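Local coordinates for protein N-acetylneuraminate epimerase (Escherichia coli, PDB 2UVK) that speeds the interconversion of the alpha- and beta-anomers of N-acetylneuraminate (sialic acid) in the bacterial periplasm, acting as a homodimeric Kelch-type beta-propeller, at residues G54-A59 and Q83-V88; P236-D241 and D288-H293; Q305-G310 and V332-L337. One frame throughout, in Å; residues are numbered along the deposited sequence. Where two conformers were deposited one is given.

Contact 1 (G54-A59 and Q83-V88)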
ATOM      1  N   GLY B  54      -3.391  -6.696  21.670  1.00 13.91           N
ATOM      2  CA  GLY B  54      -2.656  -7.927  21.590  1.00 13.06           C
ATOM      3  C   GLY B  54      -1.165  -7.740  21.434  1.00 12.23           C
ATOM      4  O   GLY B  54      -0.707  -6.613  21.214  1.00 13.37           O
ATOM      5  N   PRO B  55      -0.385  -8.825  21.552  1.00 11.83           N
ATOM      6  CA  PRO B  55       1.058  -8.739  21.369  1.00 11.20           C
ATOM      7  C   PRO B  55       1.432  -8.198  20.000  1.00 10.58           C
ATOM      8  O   PRO B  55       0.746  -8.486  19.033  1.00 11.23           O
ATOM      9  CB  PRO B  55       1.512 -10.180  21.495  1.00 12.45           C
ATOM     10  CG  PRO B  55       0.429 -10.827  22.393  1.00 12.75           C
ATOM     11  CD  PRO B  55      -0.807 -10.194  21.930  1.00 12.23           C
ATOM     12  N   ARG B  56       2.509  -7.412  19.954  1.00  9.96           N
ATOM     13  CA  ARG B  56       3.008  -6.813  18.697  1.00  9.61           C
ATOM     14  C   ARG B  56       4.508  -6.911  18.670  1.00  9.14           C
ATOM     15  O   ARG B  56       5.169  -6.454  19.623  1.00  8.51           O
ATOM     16  CB  ARG B  56       2.656  -5.325  18.569  1.00 10.24           C
ATOM     17  CG  ARG B  56       1.183  -4.976  18.660  1.00 10.48           C
ATOM     18  CD  ARG B  56       0.301  -5.551  17.551  1.00 12.63           C
ATOM     19  NE  ARG B  56      -1.117  -5.225  17.733  1.00 12.08           N
ATOM     20  CZ  ARG B  56      -1.731  -4.119  17.329  1.00 10.98           C
ATOM     21  NH1 ARG B  56      -1.061  -3.161  16.697  1.00 10.90           N
ATOM     22  NH2 ARG B  56      -3.037  -3.951  17.522  1.00 12.92           N
ATOM     23  N   ASP B  57       5.058  -7.488  17.600  1.00  9.11           N
ATOM     24  CA  ASP B  57       6.494  -7.401  17.308  1.00  9.12           C
ATOM     25  C   ASP B  57       6.711  -6.303  16.280  1.00  8.66           C
ATOM     26  O   ASP B  57       5.905  -6.095  15.397  1.00  8.64           O
ATOM     27  CB  ASP B  57       7.019  -8.711  16.718  1.00  9.54           C
ATOM     28  CG  ASP B  57       7.218  -9.801  17.734  1.00 12.75           C
ATOM     29  OD1 ASP B  57       7.219  -9.574  18.964  1.00 14.36           O
ATOM     30  OD2 ASP B  57       7.394 -10.961  17.262  1.00 18.80           O
ATOM     31  N   GLN B  58       7.795  -5.554  16.440  1.00  8.95           N
ATOM     32  CA  GLN B  58       8.123  -4.537  15.444  1.00  9.48           C
ATOM     33  C   GLN B  58       7.113  -3.382  15.352  1.00  8.52           C
ATOM     34  O   GLN B  58       6.976  -2.723  14.314  1.00  9.73           O
ATOM     35  CB  GLN B  58       8.390  -5.150  14.052  1.00  9.76           C
ATOM     36  CG  GLN B  58       9.539  -6.154  14.054  1.00 13.59           C
ATOM     37  CD  GLN B  58       9.927  -6.599  12.678  1.00 15.03           C
ATOM     38  OE1 GLN B  58      10.214  -5.779  11.819  1.00 22.21           O
ATOM     39  NE2 GLN B  58       9.897  -7.899  12.441  1.00 20.85           N
ATOM     40  N   ALA B  59       6.408  -3.101  16.453  1.00  7.74           N
ATOM     41  CA  ALA B  59       5.671  -1.838  16.575  1.00  8.49           C
ATOM     42  C   ALA B  59       6.629  -0.668  16.768  1.00  8.64           C
ATOM     43  O   ALA B  59       7.824  -0.837  17.044  1.00  9.76           O
ATOM     44  CB  ALA B  59       4.727  -1.916  17.755  1.00  8.62           C
ATOM     45  N   GLN B  83      -0.117 -11.357  11.069  1.00  9.43           N
ATOM     46  CA  GLN B  83      -0.397 -10.289  10.134  1.00 10.44           C
ATOM     47  C   GLN B  83       0.249  -8.992  10.603  1.00  9.71           C
ATOM     48  O   GLN B  83       0.646  -8.861  11.746  1.00 10.97           O
ATOM     49  CB  GLN B  83      -1.888 -10.047   9.992  1.00 12.04           C
ATOM     50  CG  GLN B  83      -2.510  -9.516  11.279  1.00 12.83           C
ATOM     51  CD  GLN B  83      -3.717  -8.659  11.059  1.00 14.66           C
ATOM     52  OE1 GLN B  83      -4.368  -8.712  10.014  1.00 18.21           O
ATOM     53  NE2 GLN B  83      -4.110  -7.947  12.112  1.00 21.29           N
ATOM     54  N   VAL B  84       0.252  -8.033   9.696  1.00  9.67           N
ATOM     55  CA  VAL B  84       0.718  -6.674   9.962  1.00  9.60           C
ATOM     56  C   VAL B  84      -0.470  -5.785  10.269  1.00  9.72           C
ATOM     57  O   VAL B  84      -1.455  -5.777   9.544  1.00 11.90           O
ATOM     58  CB  VAL B  84       1.435  -6.118   8.690  1.00  9.97           C
ATOM     59  CG1 VAL B  84       1.861  -4.678   8.865  1.00 11.45           C
ATOM     60  CG2 VAL B  84       2.596  -6.964   8.340  1.00 14.64           C
ATOM     61  N   PHE B  85      -0.341  -4.968  11.316  1.00  8.31           N
ATOM     62  CA  PHE B  85      -1.410  -4.037  11.696  1.00  9.04           C
ATOM     63  C   PHE B  85      -1.175  -2.630  11.144  1.00  9.46           C
ATOM     64  O   PHE B  85      -0.041  -2.294  10.831  1.00  9.96           O
ATOM     65  CB  PHE B  85      -1.504  -3.943  13.234  1.00  9.20           C
ATOM     66  CG  PHE B  85      -2.101  -5.167  13.888  1.00  9.67           C
ATOM     67  CD1 PHE B  85      -3.413  -5.139  14.283  1.00 11.63           C
ATOM     68  CD2 PHE B  85      -1.344  -6.269  14.195  1.00 11.71           C
ATOM     69  CE1 PHE B  85      -3.983  -6.237  14.876  1.00 12.85           C
ATOM     70  CE2 PHE B  85      -1.903  -7.353  14.803  1.00 13.15           C
ATOM     71  CZ  PHE B  85      -3.243  -7.312  15.157  1.00 12.87           C
ATOM     72  N   ASN B  86      -2.230  -1.832  11.036  1.00  9.08           N
ATOM     73  CA  ASN B  86      -2.137  -0.446  10.546  1.00  9.21           C
ATOM     74  C   ASN B  86      -2.771   0.522  11.524  1.00 10.29           C
ATOM     75  O   ASN B  86      -3.228   1.580  11.134  1.00 11.23           O
ATOM     76  CB  ASN B  86      -2.798  -0.271   9.169  1.00  9.22           C
ATOM     77  CG  ASN B  86      -4.333  -0.234   9.243  1.00 10.37           C
ATOM     78  OD1 ASN B  86      -4.935  -0.945  10.071  1.00 13.39           O
ATOM     79  ND2 ASN B  86      -4.972   0.586   8.404  1.00 10.80           N
ATOM     80  N   ASP B  87      -2.807   0.138  12.795  1.00 10.33           N
ATOM     81  CA  ASP B  87      -3.576   0.896  13.784  1.00 11.13           C
ATOM     82  C   ASP B  87      -2.726   1.777  14.693  1.00 10.88           C
ATOM     83  O   ASP B  87      -1.486   1.742  14.660  1.00 10.97           O
ATOM     84  CB  ASP B  87      -4.462  -0.045  14.618  1.00 11.72           C
ATOM     85  CG  ASP B  87      -3.678  -1.107  15.363  1.00 11.22           C
ATOM     86  OD1 ASP B  87      -2.413  -1.106  15.310  1.00 11.70           O
ATOM     87  OD2 ASP B  87      -4.323  -1.989  15.996  1.00 14.38           O
ATOM     88  N   VAL B  88      -3.429   2.616  15.460  1.00 10.90           N
ATOM     89  CA  VAL B  88      -2.794   3.495  16.440  1.00 11.16           C
ATOM     90  C   VAL B  88      -3.540   3.363  17.772  1.00 12.02           C
ATOM     91  O   VAL B  88      -4.777   3.399  17.812  1.00 12.86           O
ATOM     92  CB  VAL B  88      -2.850   4.961  15.970  1.00 11.32           C
ATOM     93  CG1 VAL B  88      -2.059   5.888  16.930  1.00 12.78           C
ATOM     94  CG2 VAL B  88      -2.366   5.103  14.528  1.00 13.14           C
TER
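R56 and D87 meet end-on in a two-bond salt bridge. NH1 of R56 donates to OD1 of D87 over 2.8 Å, and NH2 of R56 donates to OD2 of D87, also over 2.8 Å. Both oxygens accept on their syn lone pairs, and guanidinium and carboxylate come close to sharing one plane; both hydrogen bonds are fairly straight, the NH2 one tilted a little from the guanidinium plane. F85 is the second partner across the contact, lying over one face of the guanidinium. Its ring lies flat against the group, the planes only 4° apart, and CZ of R56 sits 3.6 Å from the ring centroid, almost on the ring normal. This is a stacked cation-pi contact, extended by CD of R56, which rides 3.8 Å from CD2 of F85. The residues belong to neighbouring Kelch repeats of the propeller: R56 stands in the loop leading into strand 60-64, the first of a four-stranded blade, while F85 and D87 precede strand 88-92, the third strand of that blade. Outside the two segments, two backbone carbonyls also hold the arginine, G53 O taking NE and G72 O taking NH1. On the far face of the F85 ring, NE2 of Q83 lies above the rim. R56 reaches its partners through a chain that bends at chi2 (-63°), which brings the guanidinium flat against the ring face, and D87 has its CG between backbone N and carbonyl carbon, presenting both oxygens to it.

Contact 2 (P236-D241 and D288-H293)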
ATOM      1  N   PRO B 236      27.553   5.494   3.358  1.00 20.62           N
ATOM      2  CA  PRO B 236      27.053   4.296   3.992  1.00 20.73           C
ATOM      3  C   PRO B 236      27.814   3.894   5.236  1.00 20.53           C
ATOM      4  O   PRO B 236      28.899   4.414   5.542  1.00 21.42           O
ATOM      5  CB  PRO B 236      27.212   3.244   2.905  1.00 19.60           C
ATOM      6  CG  PRO B 236      28.320   3.771   2.024  1.00 20.91           C
ATOM      7  CD  PRO B 236      28.218   5.222   2.073  1.00 22.46           C
ATOM      8  N   VAL B 237      27.230   2.919   5.937  1.00 20.06           N
ATOM      9  CA  VAL B 237      27.785   2.422   7.167  1.00 20.12           C
ATOM     10  C   VAL B 237      27.404   0.949   7.292  1.00 20.18           C
ATOM     11  O   VAL B 237      26.385   0.499   6.752  1.00 20.08           O
ATOM     12  CB  VAL B 237      27.310   3.258   8.377  1.00 20.31           C
ATOM     13  CG1 VAL B 237      25.820   3.046   8.612  1.00 20.45           C
ATOM     14  CG2 VAL B 237      28.105   2.921   9.637  1.00 20.71           C
ATOM     15  N   SER B 238      28.248   0.211   7.993  1.00 20.79           N
ATOM     16  CA  SER B 238      28.143  -1.233   8.094  1.00 21.00           C
ATOM     17  C   SER B 238      28.263  -1.896   6.715  1.00 21.89           C
ATOM     18  O   SER B 238      27.572  -2.850   6.381  1.00 21.83           O
ATOM     19  CB  SER B 238      26.853  -1.636   8.845  1.00 20.81           C
ATOM     20  OG  SER B 238      27.063  -2.849   9.541  1.00 22.99           O
ATOM     21  N   SER B 239      29.198  -1.397   5.909  1.00 22.87           N
ATOM     22  CA  SER B 239      29.368  -1.911   4.562  1.00 23.54           C
ATOM     23  C   SER B 239      30.175  -3.205   4.592  1.00 23.94           C
ATOM     24  O   SER B 239      30.995  -3.423   5.485  1.00 25.12           O
ATOM     25  CB  SER B 239      30.083  -0.890   3.664  1.00 23.73           C
ATOM     26  OG  SER B 239      29.545   0.416   3.780  1.00 25.09           O
ATOM     27  N   PRO B 240      29.970  -4.059   3.593  1.00 23.24           N
ATOM     28  CA  PRO B 240      29.113  -3.888   2.438  1.00 23.54           C
ATOM     29  C   PRO B 240      27.659  -4.328   2.572  1.00 22.39           C
ATOM     30  O   PRO B 240      26.835  -3.867   1.786  1.00 21.94           O
ATOM     31  CB  PRO B 240      29.793  -4.779   1.400  1.00 24.19           C
ATOM     32  CG  PRO B 240      30.319  -5.892   2.209  1.00 24.01           C
ATOM     33  CD  PRO B 240      30.734  -5.313   3.517  1.00 23.94           C
ATOM     34  N   ASP B 241      27.374  -5.210   3.530  1.00 21.74           N
ATOM     35  CA  ASP B 241      26.109  -5.959   3.550  1.00 21.26           C
ATOM     36  C   ASP B 241      24.987  -5.206   4.268  1.00 19.38           C
ATOM     37  O   ASP B 241      23.829  -5.420   3.947  1.00 19.76           O
ATOM     38  CB  ASP B 241      26.266  -7.326   4.246  1.00 21.37           C
ATOM     39  CG  ASP B 241      27.017  -8.348   3.398  1.00 23.72           C
ATOM     40  OD1 ASP B 241      26.589  -8.611   2.257  1.00 24.80           O
ATOM     41  OD2 ASP B 241      28.006  -8.914   3.910  1.00 26.52           O
ATOM     42  N   ASP B 288      29.705  -3.896  16.230  1.00 18.75           N
ATOM     43  CA  ASP B 288      30.288  -2.608  15.822  1.00 19.14           C
ATOM     44  C   ASP B 288      29.522  -1.413  16.359  1.00 19.22           C
ATOM     45  O   ASP B 288      28.298  -1.434  16.439  1.00 18.87           O
ATOM     46  CB  ASP B 288      30.319  -2.508  14.300  1.00 19.60           C
ATOM     47  CG  ASP B 288      31.413  -3.354  13.670  1.00 23.13           C
ATOM     48  OD1 ASP B 288      32.320  -3.844  14.391  1.00 26.50           O
ATOM     49  OD2 ASP B 288      31.358  -3.521  12.435  1.00 27.96           O
ATOM     50  N   ILE B 289      30.255  -0.359  16.718  1.00 19.97           N
ATOM     51  CA  ILE B 289      29.661   0.942  17.054  1.00 20.58           C
ATOM     52  C   ILE B 289      30.327   1.950  16.137  1.00 21.60           C
ATOM     53  O   ILE B 289      31.555   2.077  16.147  1.00 22.44           O
ATOM     54  CB  ILE B 289      29.890   1.372  18.502  1.00 20.62           C
ATOM     55  CG1 ILE B 289      29.318   0.343  19.475  1.00 21.92           C
ATOM     56  CG2 ILE B 289      29.243   2.733  18.766  1.00 20.53           C
ATOM     57  CD1 ILE B 289      29.703   0.585  20.924  1.00 21.63           C
ATOM     58  N   HIS B 290      29.514   2.599  15.311  1.00 21.87           N
ATOM     59  CA  HIS B 290      29.965   3.602  14.358  1.00 22.85           C
ATOM     60  C   HIS B 290      29.538   4.954  14.864  1.00 22.98           C
ATOM     61  O   HIS B 290      28.442   5.116  15.426  1.00 21.77           O
ATOM     62  CB  HIS B 290      29.375   3.351  12.971  1.00 23.17           C
ATOM     63  CG  HIS B 290      29.573   1.955  12.485  1.00 24.81           C
ATOM     64  ND1 HIS B 290      30.721   1.549  11.846  1.00 25.59           N
ATOM     65  CD2 HIS B 290      28.788   0.854  12.589  1.00 25.32           C
ATOM     66  CE1 HIS B 290      30.632   0.262  11.563  1.00 23.42           C
ATOM     67  NE2 HIS B 290      29.466  -0.182  11.997  1.00 25.53           N
ATOM     68  N   LEU B 291      30.430   5.928  14.712  1.00 23.48           N
ATOM     69  CA  LEU B 291      30.120   7.289  15.100  1.00 24.49           C
ATOM     70  C   LEU B 291      30.145   8.146  13.850  1.00 24.09           C
ATOM     71  O   LEU B 291      31.075   8.041  13.042  1.00 24.37           O
ATOM     72  CB  LEU B 291      31.129   7.785  16.142  1.00 24.64           C
ATOM     73  CG  LEU B 291      30.802   9.142  16.781  1.00 26.00           C
ATOM     74  CD1 LEU B 291      29.546   9.080  17.645  1.00 27.48           C
ATOM     75  CD2 LEU B 291      31.972   9.637  17.624  1.00 25.83           C
ATOM     76  N   TRP B 292      29.120   8.967  13.664  1.00 24.27           N
ATOM     77  CA  TRP B 292      29.109   9.902  12.536  1.00 24.42           C
ATOM     78  C   TRP B 292      29.435  11.267  13.099  1.00 24.48           C
ATOM     79  O   TRP B 292      28.564  11.931  13.647  1.00 24.82           O
ATOM     80  CB  TRP B 292      27.740   9.922  11.874  1.00 25.18           C
ATOM     81  CG  TRP B 292      27.657  10.707  10.611  1.00 26.12           C
ATOM     82  CD1 TRP B 292      28.180  10.365   9.401  1.00 26.20           C
ATOM     83  CD2 TRP B 292      26.943  11.934  10.410  1.00 26.48           C
ATOM     84  NE1 TRP B 292      27.852  11.310   8.466  1.00 26.88           N
ATOM     85  CE2 TRP B 292      27.088  12.282   9.054  1.00 26.48           C
ATOM     86  CE3 TRP B 292      26.200  12.777  11.250  1.00 27.50           C
ATOM     87  CZ2 TRP B 292      26.523  13.441   8.514  1.00 26.93           C
ATOM     88  CZ3 TRP B 292      25.634  13.926  10.715  1.00 26.97           C
ATOM     89  CH2 TRP B 292      25.804  14.252   9.356  1.00 26.93           C
ATOM     90  N   HIS B 293      30.680  11.698  12.906  1.00 24.37           N
ATOM     91  CA  HIS B 293      31.226  12.820  13.649  1.00 24.19           C
ATOM     92  C   HIS B 293      31.893  13.732  12.642  1.00 24.29           C
ATOM     93  O   HIS B 293      32.687  13.260  11.820  1.00 23.95           O
ATOM     94  CB  HIS B 293      32.237  12.321  14.667  1.00 24.58           C
ATOM     95  CG  HIS B 293      33.539  11.887  14.071  1.00 27.76           C
TER
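V237 drives one methyl, CG2, onto the face of the H290 imidazole. The carbon stands 3.6 Å from the ring centroid and 23° off the ring normal, a CH-pi contact displaced toward the CG side of the ring; the closest pair is V237 CG2 and H290 CG, 3.3 Å apart. The valine's rotamer decides which methyl is used: with chi1 at 68°, CG2 points opposite the backbone N and out to the histidine, while CG1 is tucked between N and the carbonyl carbon. H290 answers from strand 284-293 with CG set beside its own backbone N and the ring turned across the side chain (chi2 -85°), which offers a face to the loop. Over the same face, nearer the other end of the ring, lies the backbone N of S238, 4.2 Å from H290 NE2. The contact thus lays the loop that leaves one propeller blade, after strand 230-233, against the third strand of the next blade, where W297 of the adjacent strand touches both V237 and H290. No hydrogen bond joins the two segments, so the attraction is probably mostly dispersion, with a weak CH-pi component.

Contact 3 (Q305-G310 and V332-L337)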
ATOM      1  N   GLN B 305      28.691  -7.930  23.303  1.00 20.55           N
ATOM      2  CA  GLN B 305      27.957  -8.996  22.620  1.00 20.62           C
ATOM      3  C   GLN B 305      27.160  -8.411  21.461  1.00 18.77           C
ATOM      4  O   GLN B 305      26.631  -7.313  21.573  1.00 18.11           O
ATOM      5  CB  GLN B 305      27.021  -9.724  23.597  1.00 21.21           C
ATOM      6  CG  GLN B 305      27.762 -10.636  24.540  1.00 23.32           C
ATOM      7  CD  GLN B 305      26.864 -11.436  25.476  1.00 24.37           C
ATOM      8  OE1 GLN B 305      25.839 -11.971  25.059  1.00 29.44           O
ATOM      9  NE2 GLN B 305      27.268 -11.542  26.751  1.00 29.04           N
ATOM     10  N   GLY B 306      27.094  -9.133  20.339  1.00 16.99           N
ATOM     11  CA  GLY B 306      26.252  -8.734  19.217  1.00 16.22           C
ATOM     12  C   GLY B 306      24.799  -8.612  19.631  1.00 15.87           C
ATOM     13  O   GLY B 306      24.323  -9.416  20.431  1.00 16.32           O
ATOM     14  N   ARG B 307      24.085  -7.619  19.099  1.00 14.26           N
ATOM     15  CA  ARG B 307      22.744  -7.309  19.598  1.00 14.49           C
ATOM     16  C   ARG B 307      21.960  -6.609  18.495  1.00 12.89           C
ATOM     17  O   ARG B 307      22.513  -5.760  17.799  1.00 13.28           O
ATOM     18  CB  ARG B 307      22.825  -6.397  20.833  1.00 15.23           C
ATOM     19  CG  ARG B 307      21.503  -6.133  21.532  1.00 15.68           C
ATOM     20  CD  ARG B 307      21.619  -4.991  22.539  1.00 17.03           C
ATOM     21  NE  ARG B 307      22.547  -5.311  23.616  1.00 20.14           N
ATOM     22  CZ  ARG B 307      22.250  -5.399  24.920  1.00 19.68           C
ATOM     23  NH1 ARG B 307      21.038  -5.146  25.396  1.00 19.04           N
ATOM     24  NH2 ARG B 307      23.215  -5.699  25.774  1.00 22.42           N
ATOM     25  N   ALA B 308      20.690  -6.957  18.365  1.00 12.69           N
ATOM     26  CA  ALA B 308      19.762  -6.345  17.429  1.00 12.13           C
ATOM     27  C   ALA B 308      18.361  -6.359  18.043  1.00 11.68           C
ATOM     28  O   ALA B 308      18.116  -7.054  19.045  1.00 12.66           O
ATOM     29  CB  ALA B 308      19.772  -7.093  16.088  1.00 11.91           C
ATOM     30  N   TYR B 309      17.455  -5.599  17.436  0.50 11.59           N
ATOM     31  CA  TYR B 309      16.027  -5.628  17.766  0.50 11.71           C
ATOM     32  C   TYR B 309      15.735  -5.417  19.238  0.50 11.94           C
ATOM     33  O   TYR B 309      15.133  -6.252  19.927  0.50 11.27           O
ATOM     34  CB  TYR B 309      15.385  -6.914  17.253  0.50 12.22           C
ATOM     35  CG  TYR B 309      15.511  -7.048  15.756  0.50 13.12           C
ATOM     36  CD1 TYR B 309      14.747  -6.260  14.905  0.50 13.00           C
ATOM     37  CD2 TYR B 309      16.423  -7.935  15.190  0.50 12.21           C
ATOM     38  CE1 TYR B 309      14.878  -6.368  13.525  0.50 13.69           C
ATOM     39  CE2 TYR B 309      16.549  -8.059  13.813  0.50 13.92           C
ATOM     40  CZ  TYR B 309      15.773  -7.275  12.987  0.50 13.44           C
ATOM     41  OH  TYR B 309      15.877  -7.371  11.611  0.50 15.27           O
ATOM     42  N   GLY B 310      16.211  -4.278  19.711  1.00 12.20           N
ATOM     43  CA  GLY B 310      15.841  -3.729  21.018  1.00 12.20           C
ATOM     44  C   GLY B 310      15.278  -2.325  20.868  1.00 12.59           C
ATOM     45  O   GLY B 310      14.758  -1.955  19.828  1.00 13.80           O
ATOM     46  N   VAL B 332      17.330 -10.474  25.604  1.00 17.59           N
ATOM     47  CA  VAL B 332      18.078 -10.077  26.793  1.00 18.59           C
ATOM     48  C   VAL B 332      17.313  -9.010  27.580  1.00 18.17           C
ATOM     49  O   VAL B 332      16.346  -8.437  27.095  1.00 17.67           O
ATOM     50  CB  VAL B 332      19.502  -9.603  26.438  1.00 19.30           C
ATOM     51  CG1 VAL B 332      20.287 -10.733  25.741  1.00 20.14           C
ATOM     52  CG2 VAL B 332      19.470  -8.354  25.573  1.00 20.25           C
ATOM     53  N   THR B 333      17.758  -8.776  28.817  1.00 18.38           N
ATOM     54  CA  THR B 333      17.078  -7.876  29.749  1.00 18.67           C
ATOM     55  C   THR B 333      17.897  -6.631  30.111  1.00 19.44           C
ATOM     56  O   THR B 333      17.377  -5.723  30.770  1.00 19.75           O
ATOM     57  CB  THR B 333      16.793  -8.606  31.083  1.00 19.03           C
ATOM     58  OG1 THR B 333      18.023  -9.071  31.648  1.00 20.10           O
ATOM     59  CG2 THR B 333      15.841  -9.804  30.881  1.00 19.29           C
ATOM     60  N   ASP B 334      19.158  -6.594  29.701  1.00 19.61           N
ATOM     61  CA  ASP B 334      20.075  -5.537  30.154  1.00 20.60           C
ATOM     62  C   ASP B 334      20.051  -4.323  29.230  1.00 20.74           C
ATOM     63  O   ASP B 334      19.514  -4.376  28.118  1.00 20.44           O
ATOM     64  CB  ASP B 334      21.502  -6.064  30.294  1.00 21.35           C
ATOM     65  CG  ASP B 334      22.066  -6.564  28.995  1.00 23.82           C
ATOM     66  OD1 ASP B 334      21.319  -7.213  28.229  1.00 27.88           O
ATOM     67  OD2 ASP B 334      23.260  -6.347  28.736  1.00 26.72           O
ATOM     68  N   SER B 335      20.643  -3.235  29.713  0.50 20.93           N
ATOM     69  CA  SER B 335      20.702  -1.971  28.999  0.50 21.40           C
ATOM     70  C   SER B 335      22.138  -1.501  28.887  0.50 21.65           C
ATOM     71  O   SER B 335      22.970  -1.834  29.728  0.50 22.19           O
ATOM     72  CB  SER B 335      19.878  -0.909  29.715  0.50 21.76           C
ATOM     73  OG  SER B 335      18.497  -1.192  29.598  0.50 22.54           O
ATOM     74  N   VAL B 336      22.407  -0.741  27.832  1.00 21.96           N
ATOM     75  CA  VAL B 336      23.732  -0.206  27.535  1.00 23.01           C
ATOM     76  C   VAL B 336      23.579   1.293  27.323  1.00 23.41           C
ATOM     77  O   VAL B 336      22.556   1.763  26.808  1.00 22.54           O
ATOM     78  CB  VAL B 336      24.296  -0.849  26.223  1.00 23.20           C
ATOM     79  CG1 VAL B 336      25.786  -0.517  26.027  1.00 23.13           C
ATOM     80  CG2 VAL B 336      24.066  -2.360  26.232  1.00 24.73           C
ATOM     81  N   LEU B 337      24.600   2.050  27.722  1.00 23.40           N
ATOM     82  CA  LEU B 337      24.657   3.470  27.442  1.00 24.43           C
ATOM     83  C   LEU B 337      25.909   3.744  26.602  1.00 24.56           C
ATOM     84  O   LEU B 337      27.024   3.358  26.982  1.00 25.56           O
ATOM     85  CB  LEU B 337      24.683   4.264  28.747  1.00 24.87           C
ATOM     86  CG  LEU B 337      24.305   5.739  28.623  1.00 24.58           C
ATOM     87  CD1 LEU B 337      22.882   5.987  28.129  1.00 22.83           C
ATOM     88  CD2 LEU B 337      24.514   6.382  29.998  1.00 25.48           C
TER
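R307 crosses from its loop to V332, D334 and V336, its CB already directed at them. With CG opposite the backbone N and chi2 also extended, CB, CG and CD carry the chain outward, the side chain also packing on I321 of strand 318-322, and the bend comes at chi3 (-63°), turning NE and the guanidinium toward D334. CZ lies 3.8 Å from CG2 of V336, which rests over one face of the guanidinium near its rim. CG2 of V332 comes over the opposite face, 3.6 Å from NH1 of R307, so two methyls sandwich the flat group. At the edge the two end nitrogens divide their work. The stronger partner of NH1 is G323 O, outside the two segments; its bond to the main-chain O of D334 is long at 3.2 Å and bent (143°), arriving well above the carbonyl plane. NH2 forms the salt bridge, 3.0 Å to OD2 of D334, in the guanidinium's own plane but above that of the carboxylate, the two planes being 44° apart. Within the Kelch propeller the bridge links the loop entering the last blade, ahead of strand 311-315, to segment 332-337, which runs into that blade's third strand. D334 is gripped through both backbone and side chain, which with the flanking methyls should fix the guanidinium's rotation; its positive charge is probably balanced in part by the D334 carboxylate, while carbonyl oxygens satisfy NH1.

Contacts 1, 2 and 3 follow one another along the chain, each closing before the next opens, and all lie within the single beta-propeller. Contacts 1 and 3 occupy equivalent places in different blades: each ties the loop entering a four-stranded antiparallel sheet to the approach to its third strand, 88-92 or 335-341. Their centres are about 22 Å apart, their nearest atoms about 5 Å. Contact 2 instead joins neighbouring blades, from the loop after strand 230-233 to strand 284-293. It lies across the chain's centre from contact 1, about 29 Å between centres, and its centre is about 18 Å from that of contact 3. Contacts 1 and 3 thus brace single blades by an arginine-aspartate pair, whereas contact 2 packs one blade against the next.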